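Local coordinates for uncharacterized protein MTH_862 (Methanothermobacter thermautotrophicus, PDB 2R47) that is of unknown function and belongs to a protein family conserved in archaea, forming an alpha/beta fold with a mixed sheet and assembling as a dimer, at residues E104-L109 / A132-L137. Sequence-based numbering, arbitrary orientation.
Sequences EDVKKL and AGWYEL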
loop_
_atom_site.group_PDB
_atom_site.type_symbol
_atom_site.label_atom_id
_atom_site.label_comp_id
_atom_site.label_asym_id
_atom_site.label_seq_id
_atom_site.Cartn_x
_atom_site.Cartn_y
_atom_site.Cartn_z
ATOM N N GLU A 104 2.825 14.218 22.124
ATOM C CA GLU A 104 1.692 14.411 23.018
ATOM C C GLU A 104 0.345 14.268 22.311
ATOM O O GLU A 104 -0.595 13.782 22.944
ATOM C CB GLU A 104 1.792 15.702 23.841
ATOM C CG GLU A 104 2.934 15.699 24.882
ATOM C CD GLU A 104 2.875 14.564 25.921
ATOM O OE1 GLU A 104 1.768 14.242 26.423
ATOM O OE2 GLU A 104 3.957 14.009 26.242
ATOM N N ASP A 105 0.248 14.625 21.022
ATOM C CA ASP A 105 -0.991 14.431 20.257
ATOM C C ASP A 105 -1.203 12.944 20.006
ATOM O O ASP A 105 -2.350 12.460 19.974
ATOM C CB ASP A 105 -0.992 15.183 18.924
ATOM C CG ASP A 105 -1.130 16.707 19.095
ATOM O OD1 ASP A 105 -1.823 17.189 20.014
ATOM O OD2 ASP A 105 -0.518 17.419 18.287
ATOM N N VAL A 106 -0.089 12.237 19.811
ATOM C CA VAL A 106 -0.128 10.764 19.668
ATOM C C VAL A 106 -0.600 10.093 20.958
ATOM O O VAL A 106 -1.437 9.202 20.920
ATOM C CB VAL A 106 1.228 10.170 19.175
ATOM C CG1 VAL A 106 1.196 8.656 19.227
ATOM C CG2 VAL A 106 1.525 10.638 17.718
ATOM N N LYS A 107 -0.076 10.514 22.097
ATOM C CA LYS A 107 -0.507 9.924 23.357
ATOM C C LYS A 107 -1.967 10.226 23.654
ATOM O O LYS A 107 -2.658 9.412 24.284
ATOM C CB LYS A 107 0.365 10.393 24.513
ATOM C CG LYS A 107 1.784 9.926 24.466
ATOM C CD LYS A 107 2.486 10.660 25.618
ATOM C CE LYS A 107 3.914 10.332 25.726
ATOM N NZ LYS A 107 4.543 11.285 26.708
ATOM N N LYS A 108 -2.434 11.401 23.233
ATOM C CA LYS A 108 -3.849 11.747 23.422
ATOM C C LYS A 108 -4.707 10.854 22.535
ATOM O O LYS A 108 -5.793 10.446 22.926
ATOM C CB LYS A 108 -4.116 13.207 23.063
ATOM C CG LYS A 108 -5.581 13.595 23.238
ATOM C CD LYS A 108 -5.931 13.772 24.720
ATOM C CE LYS A 108 -7.414 14.120 24.922
ATOM N NZ LYS A 108 -7.952 14.968 23.806
ATOM N N LEU A 109 -4.238 10.588 21.322
ATOM C CA LEU A 109 -4.940 9.634 20.429
ATOM C C LEU A 109 -5.070 8.275 21.082
ATOM O O LEU A 109 -6.122 7.647 21.014
ATOM C CB LEU A 109 -4.204 9.475 19.099
ATOM C CG LEU A 109 -4.870 8.466 18.163
ATOM C CD1 LEU A 109 -6.298 8.907 17.720
ATOM C CD2 LEU A 109 -3.978 8.173 16.956
ATOM N N ALA A 132 12.943 6.857 15.552
ATOM C CA ALA A 132 12.375 8.096 16.046
ATOM C C ALA A 132 12.419 8.223 17.590
ATOM O O ALA A 132 12.085 9.266 18.161
ATOM C CB ALA A 132 10.939 8.211 15.531
ATOM N N GLY A 133 12.840 7.160 18.261
ATOM C CA GLY A 133 12.849 7.108 19.727
ATOM C C GLY A 133 11.537 6.600 20.324
ATOM O O GLY A 133 11.370 6.585 21.560
ATOM N N TRP A 134 10.599 6.156 19.466
ATOM C CA TRP A 134 9.229 5.920 19.929
ATOM C C TRP A 134 9.075 4.681 20.799
ATOM O O TRP A 134 8.066 4.564 21.508
ATOM C CB TRP A 134 8.181 5.962 18.793
ATOM C CG TRP A 134 7.808 7.350 18.348
ATOM C CD1 TRP A 134 8.561 8.487 18.480
ATOM C CD2 TRP A 134 6.593 7.756 17.709
ATOM N NE1 TRP A 134 7.912 9.553 17.956
ATOM C CE2 TRP A 134 6.695 9.142 17.473
ATOM C CE3 TRP A 134 5.438 7.080 17.296
ATOM C CZ2 TRP A 134 5.687 9.874 16.828
ATOM C CZ3 TRP A 134 4.409 7.821 16.681
ATOM C CH2 TRP A 134 4.553 9.187 16.446
ATOM N N TYR A 135 10.058 3.772 20.793
ATOM C CA TYR A 135 9.955 2.606 21.688
ATOM C C TYR A 135 10.147 3.045 23.127
ATOM O O TYR A 135 9.653 2.392 24.045
ATOM C CB TYR A 135 10.984 1.510 21.372
ATOM C CG TYR A 135 10.791 0.743 20.063
ATOM C CD1 TYR A 135 9.671 0.951 19.246
ATOM C CD2 TYR A 135 11.732 -0.217 19.672
ATOM C CE1 TYR A 135 9.508 0.231 18.045
ATOM C CE2 TYR A 135 11.560 -0.957 18.500
ATOM C CZ TYR A 135 10.456 -0.708 17.683
ATOM O OH TYR A 135 10.310 -1.439 16.523
ATOM N N GLU A 136 10.883 4.148 23.321
ATOM C CA GLU A 136 11.083 4.701 24.670
ATOM C C GLU A 136 9.967 5.659 25.091
ATOM O O GLU A 136 9.720 5.820 26.276
ATOM C CB GLU A 136 12.472 5.329 24.808
ATOM C CG GLU A 136 13.576 4.326 24.489
ATOM C CD GLU A 136 14.938 4.742 25.018
ATOM O OE1 GLU A 136 14.990 5.443 26.054
ATOM O OE2 GLU A 136 15.959 4.352 24.407
ATOM N N LEU A 137 9.285 6.263 24.123
ATOM C CA LEU A 137 8.278 7.288 24.383
ATOM C C LEU A 137 6.891 6.708 24.509
ATOM O O LEU A 137 6.057 7.314 25.158
ATOM C CB LEU A 137 8.266 8.372 23.285
ATOM C CG LEU A 137 9.604 9.076 22.961
ATOM C CD1 LEU A 137 9.315 10.152 21.981
ATOM C CD2 LEU A 137 10.237 9.646 24.183
#
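Val106 and Trp134 make a small apolar contact between helix 103-113 and the short helix 134-137, at the periphery of the alpha/beta fold; the centre of the contact lies about 14 Å from the centre of the chain. CG2 of Val106 lies 3.6 Å from CH2 of Trp134, the outer corner of the benzo ring, and meets the indole obliquely. The two side chains approach from opposite directions. The nearest CA atoms, of Lys107 and Leu137, are 9.2 Å apart, a separation that a long, flat tryptophan can bridge to a short, branched valine. Trp134 carries CG anti to its own carbonyl carbon (chi1 -78°), and it also packs on Ile103 of helix 103-113; its ring further meets that of Phe129, the planes at about 20°. Val106 packs on Leu90 as well, tying the contact to strand 88-91 of the central sheet.

Nearer the surface, Lys107 suits the rim by pairing a long aliphatic chain with a charged end. Its CE lies 3.7 Å from Leu137 O, while NZ, at the end of the extended chain, forms a salt bridge with Glu104 OE2 (2.8 Å), on the syn side but 30° out of the carboxylate plane. Glu104, three residues earlier on the helix, supplies the opposite charge and bends round to meet it. Replacing Lys107 by an alanine removes the arm beyond CB and would probably leave the Glu104 carboxylate without this mate and Leu137 O less covered. Because CE adjoins the ammonium, its closeness to that oxygen is probably mildly favourable, yet no hydrogen bond joins the segments: shape and van der Waals contact, rather than directional bonds, hold them together.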